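Local coordinates for protein Polyphosphate:AMP phosphotransferase (Pseudomonas aeruginosa PAO1, PDB 3CZP) that transfers phosphate from inorganic polyphosphate to AMP to make ADP, and less efficiently to GMP, as a homodimer with magnesium as cofactor, at residues P89-W94 / R349-I354; R140-E145 / A343-W348. All blocks are in the same frame, centred on the assembly; numbering follows the deposited sequence.

Contact 1. Residues P89-W94 / R349-I354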
loop_
_atom_site.group_PDB
_atom_site.type_symbol
_atom_site.label_atom_id
_atom_site.label_comp_id
_atom_site.label_asym_id
_atom_site.label_seq_id
_atom_site.Cartn_x
_atom_site.Cartn_y
_atom_site.Cartn_z
ATOM N N PRO A 89 11.405 12.868 2.193
ATOM C CA PRO A 89 10.218 13.717 2.271
ATOM C C PRO A 89 9.195 13.548 1.164
ATOM O O PRO A 89 8.020 13.743 1.434
ATOM C CB PRO A 89 10.777 15.160 2.245
ATOM C CG PRO A 89 12.239 15.050 2.204
ATOM C CD PRO A 89 12.605 13.643 2.580
ATOM N N GLN A 90 9.642 13.256 -0.044
ATOM C CA GLN A 90 8.765 13.116 -1.205
ATOM C C GLN A 90 7.855 11.835 -1.170
ATOM O O GLN A 90 6.739 11.829 -1.729
ATOM C CB GLN A 90 9.617 13.104 -2.494
ATOM C CG GLN A 90 8.799 13.565 -3.737
ATOM C CD GLN A 90 9.631 13.814 -4.976
ATOM O OE1 GLN A 90 9.880 12.884 -5.723
ATOM N NE2 GLN A 90 9.989 15.097 -5.250
ATOM N N TRP A 91 8.325 10.794 -0.487
ATOM C CA TRP A 91 7.649 9.499 -0.423
ATOM C C TRP A 91 6.191 9.615 0.001
ATOM O O TRP A 91 5.321 8.959 -0.542
ATOM C CB TRP A 91 8.434 8.602 0.534
ATOM C CG TRP A 91 7.920 7.194 0.643
ATOM C CD1 TRP A 91 8.242 6.118 -0.168
ATOM C CD2 TRP A 91 7.047 6.696 1.646
ATOM N NE1 TRP A 91 7.576 5.003 0.268
ATOM C CE2 TRP A 91 6.848 5.326 1.385
ATOM C CE3 TRP A 91 6.486 7.248 2.786
ATOM C CZ2 TRP A 91 6.060 4.525 2.210
ATOM C CZ3 TRP A 91 5.687 6.474 3.581
ATOM C CH2 TRP A 91 5.476 5.128 3.304
ATOM N N ARG A 92 5.924 10.405 1.019
ATOM C CA ARG A 92 4.592 10.502 1.540
ATOM C C ARG A 92 3.594 11.087 0.569
ATOM O O ARG A 92 2.376 10.823 0.684
ATOM C CB ARG A 92 4.587 11.378 2.753
ATOM C CG ARG A 92 4.881 12.787 2.466
ATOM C CD ARG A 92 4.909 13.586 3.785
ATOM N NE ARG A 92 6.193 13.344 4.422
ATOM C CZ ARG A 92 6.615 13.951 5.524
ATOM N NH1 ARG A 92 5.854 14.849 6.147
ATOM N NH2 ARG A 92 7.828 13.688 5.969
ATOM N N PHE A 93 4.058 11.954 -0.337
ATOM C CA PHE A 93 3.177 12.456 -1.388
ATOM C C PHE A 93 2.935 11.378 -2.441
ATOM O O PHE A 93 1.794 11.138 -2.923
ATOM C CB PHE A 93 3.800 13.695 -2.033
ATOM C CG PHE A 93 4.022 14.809 -1.066
ATOM C CD1 PHE A 93 2.959 15.324 -0.343
ATOM C CD2 PHE A 93 5.265 15.344 -0.880
ATOM C CE1 PHE A 93 3.144 16.319 0.559
ATOM C CE2 PHE A 93 5.441 16.376 0.037
ATOM C CZ PHE A 93 4.363 16.836 0.748
ATOM N N TRP A 94 3.977 10.692 -2.830
ATOM C CA TRP A 94 3.811 9.580 -3.830
ATOM C C TRP A 94 2.811 8.539 -3.339
ATOM O O TRP A 94 1.964 8.034 -4.102
ATOM C CB TRP A 94 5.159 8.864 -4.096
ATOM C CG TRP A 94 6.153 9.622 -4.979
ATOM C CD1 TRP A 94 7.151 10.436 -4.567
ATOM C CD2 TRP A 94 6.187 9.632 -6.408
ATOM N NE1 TRP A 94 7.815 10.963 -5.666
ATOM C CE2 TRP A 94 7.220 10.497 -6.805
ATOM C CE3 TRP A 94 5.411 9.033 -7.383
ATOM C CZ2 TRP A 94 7.552 10.718 -8.155
ATOM C CZ3 TRP A 94 5.752 9.259 -8.736
ATOM C CH2 TRP A 94 6.807 10.090 -9.088
ATOM N N ARG A 349 5.765 3.001 -8.599
ATOM C CA ARG A 349 6.052 1.600 -8.330
ATOM C C ARG A 349 7.390 1.427 -7.625
ATOM O O ARG A 349 7.558 0.486 -6.851
ATOM C CB ARG A 349 6.036 0.791 -9.630
ATOM C CG ARG A 349 6.945 1.344 -10.715
ATOM C CD ARG A 349 6.744 0.609 -12.031
ATOM N NE ARG A 349 5.686 1.211 -12.837
ATOM C CZ ARG A 349 5.512 0.979 -14.135
ATOM N NH1 ARG A 349 6.328 0.155 -14.778
ATOM N NH2 ARG A 349 4.522 1.571 -14.789
ATOM N N PHE A 350 8.335 2.326 -7.889
ATOM C CA PHE A 350 9.647 2.226 -7.250
ATOM C C PHE A 350 9.694 2.898 -5.912
ATOM O O PHE A 350 10.266 2.350 -4.991
ATOM C CB PHE A 350 10.723 2.756 -8.198
ATOM C CG PHE A 350 10.680 2.026 -9.481
ATOM C CD1 PHE A 350 11.104 0.730 -9.515
ATOM C CD2 PHE A 350 10.119 2.601 -10.621
ATOM C CE1 PHE A 350 11.030 -0.016 -10.700
ATOM C CE2 PHE A 350 10.042 1.854 -11.823
ATOM C CZ PHE A 350 10.438 0.561 -11.826
ATOM N N TRP A 351 9.101 4.082 -5.809
ATOM C CA TRP A 351 9.027 4.794 -4.529
ATOM C C TRP A 351 8.433 3.932 -3.395
ATOM O O TRP A 351 8.750 4.128 -2.196
ATOM C CB TRP A 351 8.231 6.114 -4.705
ATOM C CG TRP A 351 9.068 7.304 -5.048
ATOM C CD1 TRP A 351 9.188 7.882 -6.284
ATOM C CD2 TRP A 351 9.955 8.018 -4.183
ATOM N NE1 TRP A 351 10.068 8.936 -6.227
ATOM C CE2 TRP A 351 10.525 9.061 -4.939
ATOM C CE3 TRP A 351 10.319 7.887 -2.831
ATOM C CZ2 TRP A 351 11.452 9.966 -4.394
ATOM C CZ3 TRP A 351 11.229 8.783 -2.305
ATOM C CH2 TRP A 351 11.772 9.814 -3.075
ATOM N N ARG A 352 7.474 3.096 -3.752
ATOM C CA ARG A 352 6.715 2.286 -2.810
ATOM C C ARG A 352 7.628 1.267 -2.180
ATOM O O ARG A 352 7.335 0.751 -1.132
ATOM C CB ARG A 352 5.496 1.603 -3.488
ATOM C CG ARG A 352 5.884 0.407 -4.291
ATOM C CD ARG A 352 4.784 -0.211 -5.142
ATOM N NE ARG A 352 3.658 -0.774 -4.381
ATOM C CZ ARG A 352 2.708 -1.536 -4.940
ATOM N NH1 ARG A 352 2.753 -1.837 -6.235
ATOM N NH2 ARG A 352 1.683 -1.980 -4.232
ATOM N N HIS A 353 8.746 0.984 -2.828
ATOM C CA HIS A 353 9.737 0.080 -2.301
ATOM C C HIS A 353 10.959 0.696 -1.677
ATOM O O HIS A 353 11.878 -0.042 -1.325
ATOM C CB HIS A 353 10.227 -0.845 -3.422
ATOM C CG HIS A 353 9.200 -1.816 -3.846
ATOM N ND1 HIS A 353 8.685 -2.756 -2.992
ATOM C CD2 HIS A 353 8.546 -1.961 -5.023
ATOM C CE1 HIS A 353 7.756 -3.451 -3.624
ATOM N NE2 HIS A 353 7.672 -3.002 -4.867
ATOM N N ILE A 354 11.001 2.013 -1.514
ATOM C CA ILE A 354 12.218 2.660 -0.990
ATOM C C ILE A 354 12.381 2.331 0.467
ATOM O O ILE A 354 11.422 2.358 1.209
ATOM C CB ILE A 354 12.150 4.164 -1.222
ATOM C CG1 ILE A 354 12.392 4.445 -2.721
ATOM C CG2 ILE A 354 13.053 4.942 -0.261
ATOM C CD1 ILE A 354 13.790 4.142 -3.178
HETATM O O HOH W 1 11.054 11.382 -7.700
HETATM O O HOH W 2 8.630 2.385 0.868
#
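Trp351, on helix 348-351, lays its indole against Trp94 of helix 91-96 in a face-to-face stack. The two five-membered rings lie 3.5 Å apart between centroids, with their planes 18° from parallel, while the long axes of the side chains cross at about a right angle. Trp351 CD1 sits over the centre of the Trp94 ring, and Trp94 NE1 lies over one face of Trp351 toward its rim. That nitrogen does not bond to Trp351 NE1; it donates to Gln90 OE1 at 2.8 Å, almost straight at 171° and in its own ring plane. Gln90 OE1 also accepts from a water, 2.7 Å away, which in turn takes the hydrogen of Trp351 NE1 at the edge of that ring. The benzo edge of Trp351 reaches Trp91, whose CD1 lies 3.8 Å from Trp351 CE3. One residue on, the guanidinium of Arg352 forms salt bridges with Glu341 and with Glu340 of the second subunit. A second water donates to Ile354 O at 2.8 Å and weakly to Arg352 O, and accepts a weak bond from Trp91 NE1. Largely aromatic and buried, this join between the two PPK2 regions is thus dominated by indole stacking, while Gln90 and a water satisfy the N-H groups of the stacked indoles.

Contact 2. Residues R140-E145 / A343-W348. With EDO (1,2-ethanediol), chain G.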
loop_
_atom_site.group_PDB
_atom_site.type_symbol
_atom_site.label_atom_id
_atom_site.label_comp_id
_atom_site.label_asym_id
_atom_site.label_seq_id
_atom_site.Cartn_x
_atom_site.Cartn_y
_atom_site.Cartn_z
ATOM N N ARG A 140 6.111 18.700 -13.163
ATOM C CA ARG A 140 6.294 18.502 -14.622
ATOM C C ARG A 140 6.187 17.037 -15.025
ATOM O O ARG A 140 5.623 16.700 -16.087
ATOM C CB ARG A 140 7.607 19.108 -15.083
ATOM C CG ARG A 140 7.811 19.120 -16.582
ATOM C CD ARG A 140 9.201 19.547 -16.997
ATOM N NE ARG A 140 9.276 20.996 -16.870
ATOM C CZ ARG A 140 8.910 21.873 -17.815
ATOM N NH1 ARG A 140 8.504 21.476 -19.032
ATOM N NH2 ARG A 140 8.967 23.163 -17.541
HETATM N N MSE A 141 6.757 16.175 -14.189
HETATM C CA MSE A 141 6.788 14.749 -14.475
HETATM C C MSE A 141 5.379 14.165 -14.355
HETATM O O MSE A 141 4.970 13.337 -15.133
HETATM C CB MSE A 141 7.767 14.073 -13.503
HETATM C CG MSE A 141 7.731 12.552 -13.492
HETATM SE SE MSE A 141 9.016 11.779 -12.257
HETATM C CE MSE A 141 8.588 12.852 -10.685
ATOM N N LEU A 142 4.667 14.594 -13.331
ATOM C CA LEU A 142 3.301 14.145 -13.135
ATOM C C LEU A 142 2.428 14.502 -14.259
ATOM O O LEU A 142 1.625 13.662 -14.680
ATOM C CB LEU A 142 2.683 14.746 -11.904
ATOM C CG LEU A 142 3.297 14.321 -10.598
ATOM C CD1 LEU A 142 2.491 14.964 -9.449
ATOM C CD2 LEU A 142 3.344 12.783 -10.477
ATOM N N CYS A 143 2.558 15.730 -14.733
ATOM C CA CYS A 143 1.798 16.212 -15.896
ATOM C C CYS A 143 2.262 15.577 -17.179
ATOM O O CYS A 143 1.439 15.269 -18.039
ATOM C CB CYS A 143 1.852 17.741 -16.018
ATOM S SG CYS A 143 1.040 18.560 -14.657
ATOM N N ASP A 144 3.567 15.366 -17.319
ATOM C CA ASP A 144 4.114 14.572 -18.472
ATOM C C ASP A 144 3.558 13.141 -18.501
ATOM O O ASP A 144 3.323 12.583 -19.543
ATOM C CB ASP A 144 5.638 14.490 -18.386
ATOM C CG ASP A 144 6.351 15.728 -18.902
ATOM O OD1 ASP A 144 5.749 16.526 -19.661
ATOM O OD2 ASP A 144 7.542 15.928 -18.546
ATOM N N GLU A 145 3.373 12.544 -17.333
ATOM C CA GLU A 145 2.726 11.231 -17.176
ATOM C C GLU A 145 1.191 11.199 -17.385
ATOM O O GLU A 145 0.601 10.141 -17.549
ATOM C CB GLU A 145 3.078 10.697 -15.762
ATOM C CG GLU A 145 4.547 10.282 -15.602
ATOM C CD GLU A 145 4.886 8.938 -16.249
ATOM O OE1 GLU A 145 4.151 7.932 -16.018
ATOM O OE2 GLU A 145 5.891 8.856 -16.992
ATOM N N ALA A 343 -2.005 2.251 -12.923
ATOM C CA ALA A 343 -2.939 3.359 -12.638
ATOM C C ALA A 343 -2.195 4.569 -12.095
ATOM O O ALA A 343 -2.815 5.585 -11.789
ATOM C CB ALA A 343 -3.977 2.910 -11.640
ATOM N N GLN A 344 -0.859 4.487 -11.987
ATOM C CA GLN A 344 -0.055 5.559 -11.323
ATOM C C GLN A 344 1.114 5.965 -12.239
ATOM O O GLN A 344 1.426 5.272 -13.201
ATOM C CB GLN A 344 0.463 5.018 -10.032
ATOM C CG GLN A 344 -0.590 4.685 -9.062
ATOM C CD GLN A 344 -1.110 5.933 -8.327
ATOM O OE1 GLN A 344 -0.534 7.007 -8.457
ATOM N NE2 GLN A 344 -2.188 5.796 -7.617
ATOM N N PRO A 345 1.741 7.121 -11.990
ATOM C CA PRO A 345 2.898 7.488 -12.784
ATOM C C PRO A 345 4.075 6.523 -12.567
ATOM O O PRO A 345 4.205 5.916 -11.508
ATOM C CB PRO A 345 3.286 8.852 -12.230
ATOM C CG PRO A 345 2.671 8.914 -10.979
ATOM C CD PRO A 345 1.432 8.168 -11.019
ATOM N N TYR A 346 4.892 6.395 -13.589
ATOM C CA TYR A 346 5.992 5.423 -13.634
ATOM C C TYR A 346 6.776 5.198 -12.320
ATOM O O TYR A 346 6.891 4.050 -11.873
ATOM C CB TYR A 346 6.971 5.804 -14.748
ATOM C CG TYR A 346 8.113 4.833 -14.921
ATOM C CD1 TYR A 346 7.882 3.515 -15.368
ATOM C CD2 TYR A 346 9.413 5.211 -14.673
ATOM C CE1 TYR A 346 8.953 2.583 -15.517
ATOM C CE2 TYR A 346 10.469 4.303 -14.853
ATOM C CZ TYR A 346 10.231 3.007 -15.280
ATOM O OH TYR A 346 11.303 2.127 -15.429
ATOM N N LEU A 347 7.296 6.251 -11.684
ATOM C CA LEU A 347 8.185 6.032 -10.490
ATOM C C LEU A 347 7.458 5.611 -9.249
ATOM O O LEU A 347 8.088 5.221 -8.283
ATOM C CB LEU A 347 9.023 7.279 -10.187
ATOM C CG LEU A 347 10.086 7.537 -11.278
ATOM C CD1 LEU A 347 10.748 8.890 -11.137
ATOM C CD2 LEU A 347 11.109 6.283 -11.381
ATOM N N TRP A 348 6.135 5.769 -9.214
ATOM C CA TRP A 348 5.324 5.327 -8.078
ATOM C C TRP A 348 5.632 3.894 -7.625
ATOM O O TRP A 348 5.742 3.616 -6.414
ATOM C CB TRP A 348 3.828 5.506 -8.438
ATOM C CG TRP A 348 2.863 5.238 -7.330
ATOM C CD1 TRP A 348 2.300 6.135 -6.460
ATOM C CD2 TRP A 348 2.253 3.980 -7.044
ATOM N NE1 TRP A 348 1.442 5.508 -5.599
ATOM C CE2 TRP A 348 1.370 4.182 -5.952
ATOM C CE3 TRP A 348 2.363 2.701 -7.599
ATOM C CZ2 TRP A 348 0.611 3.142 -5.405
ATOM C CZ3 TRP A 348 1.567 1.673 -7.073
ATOM C CH2 TRP A 348 0.720 1.905 -5.979
HETATM C C1 EDO G . 4.241 18.927 -19.215
HETATM O O1 EDO G . 3.177 18.376 -20.022
HETATM C C2 EDO G . 5.285 19.646 -20.095
HETATM O O2 EDO G . 6.615 19.093 -19.994
#
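With CG anti to the carbonyl carbon (chi1 -70°), the chain of Glu145 bends once, at chi2 (-76°), and brings its carboxylate to the backbone of Pro345 and Tyr346. There OE1 accepts the amide hydrogen of Tyr346 N at 3.0 Å. The N-H points almost straight at the oxygen (168°) but meets it from above the carboxylate plane. The same folding carries Glu145 CG across the proline ring, 3.9 Å from Pro345 CB. The other oxygen, OE2, forms salt bridges with Arg370 and Arg387, so the carboxylate is gripped by a backbone amide and two guanidinium groups, which would probably keep it ionised. Tyr346 swings its ring away from the helix, and its hydroxyl is hydrogen-bonded to Trp367 O and Arg370 N.

The apolar half of the contact comes from the preceding turn of helix 125-144. Met141, present as selenomethionine, reaches out to touch Leu347 CD1 with its SE atom, at 3.5 Å, the two side chains crossing at about a right angle. Leu142 meets the same proline ring at a different atom, its CD2 lying 4.0 Å from Pro345 CG. The type I turn from Pro345 to Trp348, with Trp348 N bonded to Pro345 O, leads into helix 348-351. Together these elements form a helix-to-loop interface between two fused PPK2 regions, each built on a parallel five-stranded sheet of the P-loop NTPase clan.

Contacts 1 and 2 have centres about 12 Å apart and belong to one buried interface near the spatial centre of the chain. Along the sequence the order is 89-94, 140-145, 343-348, 349-354, so contact 2 is nested within the loop closed by contact 1. The first two segments, on helices 91-96 and 125-144, come from the first PPK2 region; the last two run on directly through the loop into helix 348-351 of the second. Trp94 joins the contacts physically, its six-membered ring reaching Met141, Pro345 and Leu347. Helix 382-402 borders both. The interface therefore holds the probably inactive N-terminal region against its C-terminal partner within a single subunit.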